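Side-chain contact in Lin1840 protein (Listeria innocua serovar 6a, PDB 4ZOC), which probably hydrolyses terminal, non-reducing beta-D-glucosyl residues, releasing beta-D-glucose, and belongs to glycosyl hydrolase family 3 with a role in beta-1,2-glucan metabolism: residues A[214-219]-A[686-691]. The protein carries 2 engineered substitutions. Sequence-based numbering, arbitrary orientation.
Sequences ELYQNY and SFYNHQ
The interface between the TIM-barrel domain and the fibronectin type III-like domain of this family 3 glycosidase includes a small contact in which Y216 and Q217 of helix 212-219 receive Y688 of the short strand 687-688. It illustrates how one side-chain amide can bind a strand's backbone while a neighbouring ring packs on the helix. Y688 N donates to Q217 OE1, 3.0 Å away, in a bond that is nearly straight (172°) and in the plane of the carbonyl. With CG anti to the backbone N (chi1 -174°) and a bend at chi2, the Q217 chain carries its amide out to the strand. The same oxygen takes a second bond, from a water 2.7 Å from Q217 OE1 that also donates to Y688 O. A further water accepts from Q217 NE2 and reaches back to S686 O, so both ends of the amide are tied to the backbone of 686-688, OE1 directly and through one water, NE2 through another, and its rotation is probably fixed. OE1 also lies at the edge of the Y688 ring, near its plane. Over one face of that ring sits Y216 CB, in a CH-pi contact 3.8 Å from the Y688 centroid and almost on the ring normal. The two tyrosine rings meet obliquely, planes at 49°, with Y216 CD2 3.8 Å from Y688 CE1. A third water, donating to Y216 O at 2.6 Å, also hydrogen-bonds with Y688 OH, linking the phenol to the helix backbone. Y216 also packs on W251 and V256 of helix 250-260, and its hydroxyl is hydrogen-bonded to E260. Strand 687-688 pairs antiparallel with 694-695, where K694 touches Y688, and the F687 side chain lies close to that of D648, a magnesium ligand.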
# COMPACT_ATOMS: atom_id res chain seq x y z
N GLU A 214 -0.35 -13.48 -5.66
CA GLU A 214 -1.35 -12.83 -4.77
C GLU A 214 -2.67 -12.51 -5.54
O GLU A 214 -3.78 -12.67 -5.02
CB GLU A 214 -0.81 -11.52 -4.19
CG GLU A 214 -0.14 -11.82 -2.87
CD GLU A 214 -1.10 -12.39 -1.83
OE1 GLU A 214 -0.80 -13.57 -1.34
OE2 GLU A 214 -2.11 -11.65 -1.56
N LEU A 215 -2.53 -12.09 -6.77
CA LEU A 215 -3.72 -11.96 -7.65
C LEU A 215 -4.56 -13.22 -7.67
O LEU A 215 -5.77 -13.26 -7.35
CB LEU A 215 -3.27 -11.56 -9.06
CG LEU A 215 -4.44 -11.41 -10.06
CD1 LEU A 215 -5.31 -10.20 -9.76
CD2 LEU A 215 -3.75 -11.16 -11.40
N TYR A 216 -3.91 -14.35 -7.94
CA TYR A 216 -4.67 -15.63 -7.89
C TYR A 216 -5.20 -16.00 -6.52
O TYR A 216 -6.32 -16.55 -6.37
CB TYR A 216 -3.79 -16.80 -8.37
CG TYR A 216 -3.73 -16.98 -9.89
CD1 TYR A 216 -2.86 -16.31 -10.66
CD2 TYR A 216 -4.65 -17.84 -10.53
CE1 TYR A 216 -2.84 -16.47 -12.04
CE2 TYR A 216 -4.62 -18.01 -11.90
CZ TYR A 216 -3.70 -17.35 -12.66
OH TYR A 216 -3.65 -17.50 -14.03
N GLN A 217 -4.35 -15.78 -5.49
CA GLN A 217 -4.69 -16.25 -4.15
C GLN A 217 -5.90 -15.56 -3.54
O GLN A 217 -6.79 -16.22 -2.96
CB GLN A 217 -3.51 -16.05 -3.13
CG GLN A 217 -3.80 -16.67 -1.80
CD GLN A 217 -3.93 -18.18 -1.89
OE1 GLN A 217 -3.04 -18.86 -2.40
NE2 GLN A 217 -5.01 -18.71 -1.39
N ASN A 218 -5.93 -14.23 -3.68
CA ASN A 218 -6.87 -13.35 -2.96
C ASN A 218 -7.82 -12.52 -3.85
O ASN A 218 -8.97 -12.27 -3.48
CB ASN A 218 -6.12 -12.49 -1.98
CG ASN A 218 -5.58 -13.32 -0.81
OD1 ASN A 218 -6.27 -14.12 -0.24
ND2 ASN A 218 -4.34 -13.13 -0.46
N TYR A 219 -7.31 -12.11 -5.01
CA TYR A 219 -8.03 -11.08 -5.79
C TYR A 219 -8.94 -11.68 -6.86
O TYR A 219 -9.92 -11.04 -7.24
CB TYR A 219 -7.02 -10.09 -6.41
CG TYR A 219 -6.55 -9.16 -5.36
CD1 TYR A 219 -5.55 -9.53 -4.52
CD2 TYR A 219 -7.19 -7.92 -5.13
CE1 TYR A 219 -5.18 -8.71 -3.48
CE2 TYR A 219 -6.76 -7.10 -4.13
CZ TYR A 219 -5.74 -7.50 -3.32
OH TYR A 219 -5.39 -6.70 -2.23
N SER A 686 -5.95 -25.78 0.48
CA SER A 686 -5.07 -25.58 -0.65
C SER A 686 -4.75 -24.12 -0.83
O SER A 686 -5.46 -23.22 -0.31
CB SER A 686 -5.75 -26.14 -1.88
OG SER A 686 -5.94 -27.55 -1.67
N PHE A 687 -3.69 -23.91 -1.63
CA PHE A 687 -3.19 -22.59 -1.94
C PHE A 687 -2.32 -22.57 -3.18
O PHE A 687 -1.92 -23.61 -3.65
CB PHE A 687 -2.41 -22.00 -0.76
CG PHE A 687 -1.08 -22.64 -0.53
CD1 PHE A 687 -1.03 -23.89 0.14
CD2 PHE A 687 0.05 -22.10 -1.01
CE1 PHE A 687 0.20 -24.49 0.36
CE2 PHE A 687 1.27 -22.72 -0.80
CZ PHE A 687 1.30 -23.94 -0.13
N TYR A 688 -2.03 -21.35 -3.70
CA TYR A 688 -1.16 -21.16 -4.80
C TYR A 688 0.31 -21.09 -4.40
O TYR A 688 0.64 -20.31 -3.56
CB TYR A 688 -1.54 -19.89 -5.56
CG TYR A 688 -2.82 -20.09 -6.33
CD1 TYR A 688 -2.82 -20.68 -7.51
CD2 TYR A 688 -4.05 -19.73 -5.77
CE1 TYR A 688 -4.04 -20.85 -8.21
CE2 TYR A 688 -5.24 -19.90 -6.43
CZ TYR A 688 -5.23 -20.43 -7.66
OH TYR A 688 -6.44 -20.57 -8.26
N ASN A 689 1.15 -21.93 -4.98
CA ASN A 689 2.55 -21.95 -4.61
C ASN A 689 3.39 -20.99 -5.45
O ASN A 689 2.84 -20.23 -6.25
CB ASN A 689 3.05 -23.38 -4.60
CG ASN A 689 3.24 -23.97 -5.98
OD1 ASN A 689 3.10 -23.32 -7.00
ND2 ASN A 689 3.58 -25.26 -5.99
N HIS A 690 4.73 -21.01 -5.28
CA HIS A 690 5.56 -20.01 -6.00
C HIS A 690 5.47 -20.21 -7.49
O HIS A 690 5.65 -19.23 -8.24
CB HIS A 690 7.03 -20.04 -5.53
CG HIS A 690 7.84 -21.03 -6.25
ND1 HIS A 690 7.71 -22.39 -6.05
CD2 HIS A 690 8.73 -20.88 -7.26
CE1 HIS A 690 8.51 -23.04 -6.88
NE2 HIS A 690 9.14 -22.14 -7.62
N GLN A 691 5.18 -21.44 -7.94
CA GLN A 691 4.95 -21.74 -9.37
C GLN A 691 3.55 -21.46 -9.89
O GLN A 691 3.28 -21.75 -11.07
CB GLN A 691 5.25 -23.25 -9.64
CG GLN A 691 6.27 -23.47 -10.72
CD GLN A 691 7.01 -24.79 -10.56
OE1 GLN A 691 7.08 -25.34 -9.46
NE2 GLN A 691 7.56 -25.29 -11.65
O HOH W 1 -7.80 -17.83 -8.09
O HOH W 2 -0.42 -18.24 -2.16
O HOH W 3 -6.49 -20.96 -2.27